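PDB 2H9F: hypothetical protein, which probably isomerises methylaconitate, as a member of the PrpF family of methylaconitate isomerases. Local coordinates for residues 86-91 with 138-143. Sequence-based numbering, arbitrary orientation.
Sequences DYLYGQ and WQANIG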
ATOM      1  N   ASP A  86     -15.240  -0.958 -24.429  1.00 30.09           N
ATOM      2  CA  ASP A  86     -14.901   0.382 -23.984  1.00 29.30           C
ATOM      3  C   ASP A  86     -14.238   0.299 -22.618  1.00 30.81           C
ATOM      4  O   ASP A  86     -14.707  -0.407 -21.731  1.00 32.35           O
ATOM      5  CB  ASP A  86     -16.133   1.269 -23.890  1.00 30.52           C
ATOM      6  CG  ASP A  86     -16.741   1.566 -25.220  1.00 31.63           C
ATOM      7  OD1 ASP A  86     -16.070   1.328 -26.247  1.00 38.94           O
ATOM      8  OD2 ASP A  86     -17.903   2.043 -25.263  1.00 42.96           O
ATOM      9  N   TYR A  87     -13.166   1.064 -22.453  1.00 31.83           N
ATOM     10  CA  TYR A  87     -12.299   1.018 -21.299  1.00 30.91           C
ATOM     11  C   TYR A  87     -12.217   2.396 -20.708  1.00 32.01           C
ATOM     12  O   TYR A  87     -11.792   3.343 -21.348  1.00 33.95           O
ATOM     13  CB  TYR A  87     -10.935   0.494 -21.740  1.00 34.43           C
ATOM     14  CG  TYR A  87      -9.752   0.816 -20.868  1.00 32.73           C
ATOM     15  CD1 TYR A  87      -9.811   0.658 -19.510  1.00 31.75           C
ATOM     16  CD2 TYR A  87      -8.556   1.248 -21.422  1.00 33.50           C
ATOM     17  CE1 TYR A  87      -8.708   0.931 -18.725  1.00 32.22           C
ATOM     18  CE2 TYR A  87      -7.448   1.548 -20.638  1.00 29.50           C
ATOM     19  CZ  TYR A  87      -7.533   1.393 -19.290  1.00 32.71           C
ATOM     20  OH  TYR A  87      -6.445   1.658 -18.476  1.00 36.45           O
ATOM     21  N   LEU A  88     -12.686   2.503 -19.475  1.00 31.83           N
ATOM     22  CA  LEU A  88     -12.723   3.754 -18.739  1.00 32.80           C
ATOM     23  C   LEU A  88     -11.907   3.591 -17.468  1.00 34.37           C
ATOM     24  O   LEU A  88     -12.092   2.622 -16.746  1.00 32.38           O
ATOM     25  CB  LEU A  88     -14.174   4.071 -18.384  1.00 36.27           C
ATOM     26  CG  LEU A  88     -14.644   5.519 -18.317  1.00 39.72           C
ATOM     27  CD1 LEU A  88     -14.328   6.300 -19.571  1.00 40.51           C
ATOM     28  CD2 LEU A  88     -16.158   5.516 -18.016  1.00 38.29           C
ATOM     29  N   TYR A  89     -11.028   4.549 -17.184  1.00 33.88           N
ATOM     30  CA  TYR A  89     -10.121   4.472 -16.059  1.00 33.91           C
ATOM     31  C   TYR A  89     -10.294   5.714 -15.163  1.00 33.92           C
ATOM     32  O   TYR A  89     -10.351   6.857 -15.646  1.00 33.16           O
ATOM     33  CB  TYR A  89      -8.722   4.304 -16.621  1.00 39.99           C
ATOM     34  CG  TYR A  89      -7.644   4.929 -15.827  1.00 43.88           C
ATOM     35  CD1 TYR A  89      -7.330   4.455 -14.560  1.00 47.66           C
ATOM     36  CD2 TYR A  89      -6.913   5.989 -16.341  1.00 46.23           C
ATOM     37  CE1 TYR A  89      -6.305   5.042 -13.807  1.00 49.84           C
ATOM     38  CE2 TYR A  89      -5.902   6.591 -15.606  1.00 45.93           C
ATOM     39  CZ  TYR A  89      -5.601   6.118 -14.343  1.00 51.18           C
ATOM     40  OH  TYR A  89      -4.581   6.709 -13.617  1.00 55.93           O
ATOM     41  N   GLY A  90     -10.500   5.462 -13.868  1.00 32.46           N
ATOM     42  CA  GLY A  90     -10.643   6.491 -12.839  1.00 29.99           C
ATOM     43  C   GLY A  90      -9.471   6.477 -11.872  1.00 30.47           C
ATOM     44  O   GLY A  90      -9.207   5.463 -11.239  1.00 33.11           O
ATOM     45  N   GLN A  91      -8.734   7.591 -11.792  1.00 31.07           N
ATOM     46  CA  GLN A  91      -7.645   7.743 -10.796  1.00 27.91           C
ATOM     47  C   GLN A  91      -8.221   8.387  -9.552  1.00 27.79           C
ATOM     48  O   GLN A  91      -8.691   9.530  -9.588  1.00 28.33           O
ATOM     49  CB  GLN A  91      -6.537   8.637 -11.359  1.00 30.24           C
ATOM     50  CG  GLN A  91      -5.310   8.781 -10.471  1.00 34.51           C
ATOM     51  CD  GLN A  91      -4.527   7.480 -10.347  1.00 43.71           C
ATOM     52  OE1 GLN A  91      -4.347   6.771 -11.357  1.00 48.64           O
ATOM     53  NE2 GLN A  91      -4.052   7.153  -9.122  1.00 38.42           N
ATOM     54  N   TRP A 138     -11.334   0.292 -26.971  1.00 30.50           N
ATOM     55  CA  TRP A 138     -11.567   1.715 -27.166  1.00 30.19           C
ATOM     56  C   TRP A 138     -11.289   2.386 -25.840  1.00 32.87           C
ATOM     57  O   TRP A 138     -12.024   2.184 -24.901  1.00 31.29           O
ATOM     58  CB  TRP A 138     -12.991   1.950 -27.552  1.00 30.81           C
ATOM     59  CG  TRP A 138     -13.329   3.361 -27.783  1.00 37.06           C
ATOM     60  CD1 TRP A 138     -14.225   4.110 -27.082  1.00 38.90           C
ATOM     61  CD2 TRP A 138     -12.819   4.207 -28.818  1.00 35.49           C
ATOM     62  NE1 TRP A 138     -14.298   5.369 -27.606  1.00 39.73           N
ATOM     63  CE2 TRP A 138     -13.451   5.456 -28.680  1.00 42.26           C
ATOM     64  CE3 TRP A 138     -11.899   4.027 -29.848  1.00 38.03           C
ATOM     65  CZ2 TRP A 138     -13.186   6.535 -29.536  1.00 40.01           C
ATOM     66  CZ3 TRP A 138     -11.632   5.096 -30.694  1.00 39.38           C
ATOM     67  CH2 TRP A 138     -12.280   6.335 -30.534  1.00 39.80           C
ATOM     68  N   GLN A 139     -10.177   3.111 -25.759  1.00 35.12           N
ATOM     69  CA  GLN A 139      -9.814   3.876 -24.580  1.00 36.13           C
ATOM     70  C   GLN A 139     -10.790   5.036 -24.604  1.00 36.84           C
ATOM     71  O   GLN A 139     -10.666   5.967 -25.386  1.00 34.22           O
ATOM     72  CB  GLN A 139      -8.348   4.322 -24.643  1.00 36.64           C
ATOM     73  CG  GLN A 139      -7.636   4.388 -23.324  1.00 44.77           C
ATOM     74  CD  GLN A 139      -8.363   5.291 -22.345  1.00 54.37           C
ATOM     75  OE1 GLN A 139      -8.729   6.406 -22.715  1.00 59.45           O
ATOM     76  NE2 GLN A 139      -8.578   4.816 -21.081  1.00 53.00           N
ATOM     77  N   ALA A 140     -11.798   4.923 -23.737  1.00 40.76           N
ATOM     78  CA  ALA A 140     -12.925   5.860 -23.680  1.00 43.01           C
ATOM     79  C   ALA A 140     -12.543   7.212 -23.049  1.00 44.02           C
ATOM     80  O   ALA A 140     -13.164   8.214 -23.361  1.00 41.83           O
ATOM     81  CB  ALA A 140     -14.116   5.216 -22.936  1.00 39.77           C
ATOM     82  N   ASN A 141     -11.508   7.239 -22.204  1.00 44.64           N
ATOM     83  CA  ASN A 141     -11.051   8.508 -21.583  1.00 46.90           C
ATOM     84  C   ASN A 141     -10.522   9.442 -22.615  1.00 47.57           C
ATOM     85  O   ASN A 141     -10.944  10.586 -22.658  1.00 51.42           O
ATOM     86  CB  ASN A 141      -9.987   8.286 -20.478  1.00 46.99           C
ATOM     87  CG  ASN A 141     -10.479   7.296 -19.363  1.00 50.21           C
ATOM     88  OD1 ASN A 141     -10.438   6.081 -19.556  1.00 51.97           O
ATOM     89  ND2 ASN A 141     -10.966   7.826 -18.240  1.00 40.63           N
ATOM     90  N   ILE A 142      -9.641   8.949 -23.485  1.00 47.81           N
ATOM     91  CA  ILE A 142      -9.023   9.799 -24.546  1.00 47.30           C
ATOM     92  C   ILE A 142      -9.469   9.570 -26.007  1.00 46.28           C
ATOM     93  O   ILE A 142      -9.036  10.323 -26.879  1.00 47.12           O
ATOM     94  CB  ILE A 142      -7.457   9.719 -24.470  1.00 49.24           C
ATOM     95  CG1 ILE A 142      -6.938   8.393 -25.064  1.00 49.23           C
ATOM     96  CG2 ILE A 142      -6.983   9.911 -22.992  1.00 49.09           C
ATOM     97  CD1 ILE A 142      -5.658   7.851 -24.436  1.00 48.20           C
ATOM     98  N   GLY A 143     -10.297   8.552 -26.293  1.00 43.00           N
ATOM     99  CA  GLY A 143     -10.797   8.323 -27.680  1.00 40.95           C
ATOM    100  C   GLY A 143      -9.788   7.712 -28.661  1.00 38.76           C
ATOM    101  O   GLY A 143      -9.647   8.163 -29.776  1.00 37.69           O
TER
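Tyr87 uses both its backbone N and O on the one neighbouring strand, straddling Gln139: its N donates to Trp138 O at 2.9 Å and its O accepts from Ala140 N, the ordinary ladder of two parallel strands. The chain then leaves strand 131-139 and turns, and side chains take over the pairing. Asn141 shows how an amide can stand in for a missing peptide. Its OD1 takes Tyr89 N at 2.9 Å, the N-H lying in the carbonyl plane on a lone pair, while ND2 reaches Tyr89 O in a weak, bent bond (N-H...O 125°) and also donates to Trp101 O. With CG beside its own backbone N (chi1 -55°), Asn141 turns this amide back to the strand edge. OD1 has a second donor, Gln139 NE2 at 2.7 Å, which ties the two amides together and limits rotation of both.

The tight side is the buried face carrying Tyr87 and Gln139. Here Gln139 NE2 sits over one face of the Tyr87 ring, 3.5 Å from CE2, with the amide nearly perpendicular to the ring (83°). The bend at chi2 also brings Gln139 OE1 to Ile142 N, pinning the turn; helix 106-118 packs against the same tyrosine, whose OH bonds to Cys105 O. The other side, with Asp86, Leu88, Trp138 and Ala140, is only partly buried and faces solvent more. Leu88 CD1 meets Ala140 CB at 3.5 Å, and Asp86 OD1 lies 3.4 Å from Trp138 CD1, obliquely to the indole, its hydrogen bond going to Ser78 OG. Gly143 N bonds to Gln139 O. Asn141 thus prolongs pairing with strand 85-92 at the turn of the 131-139/144-153 beta-hairpin, in a PrpF-family protein, whose members have the diaminopimelate epimerase-like fold.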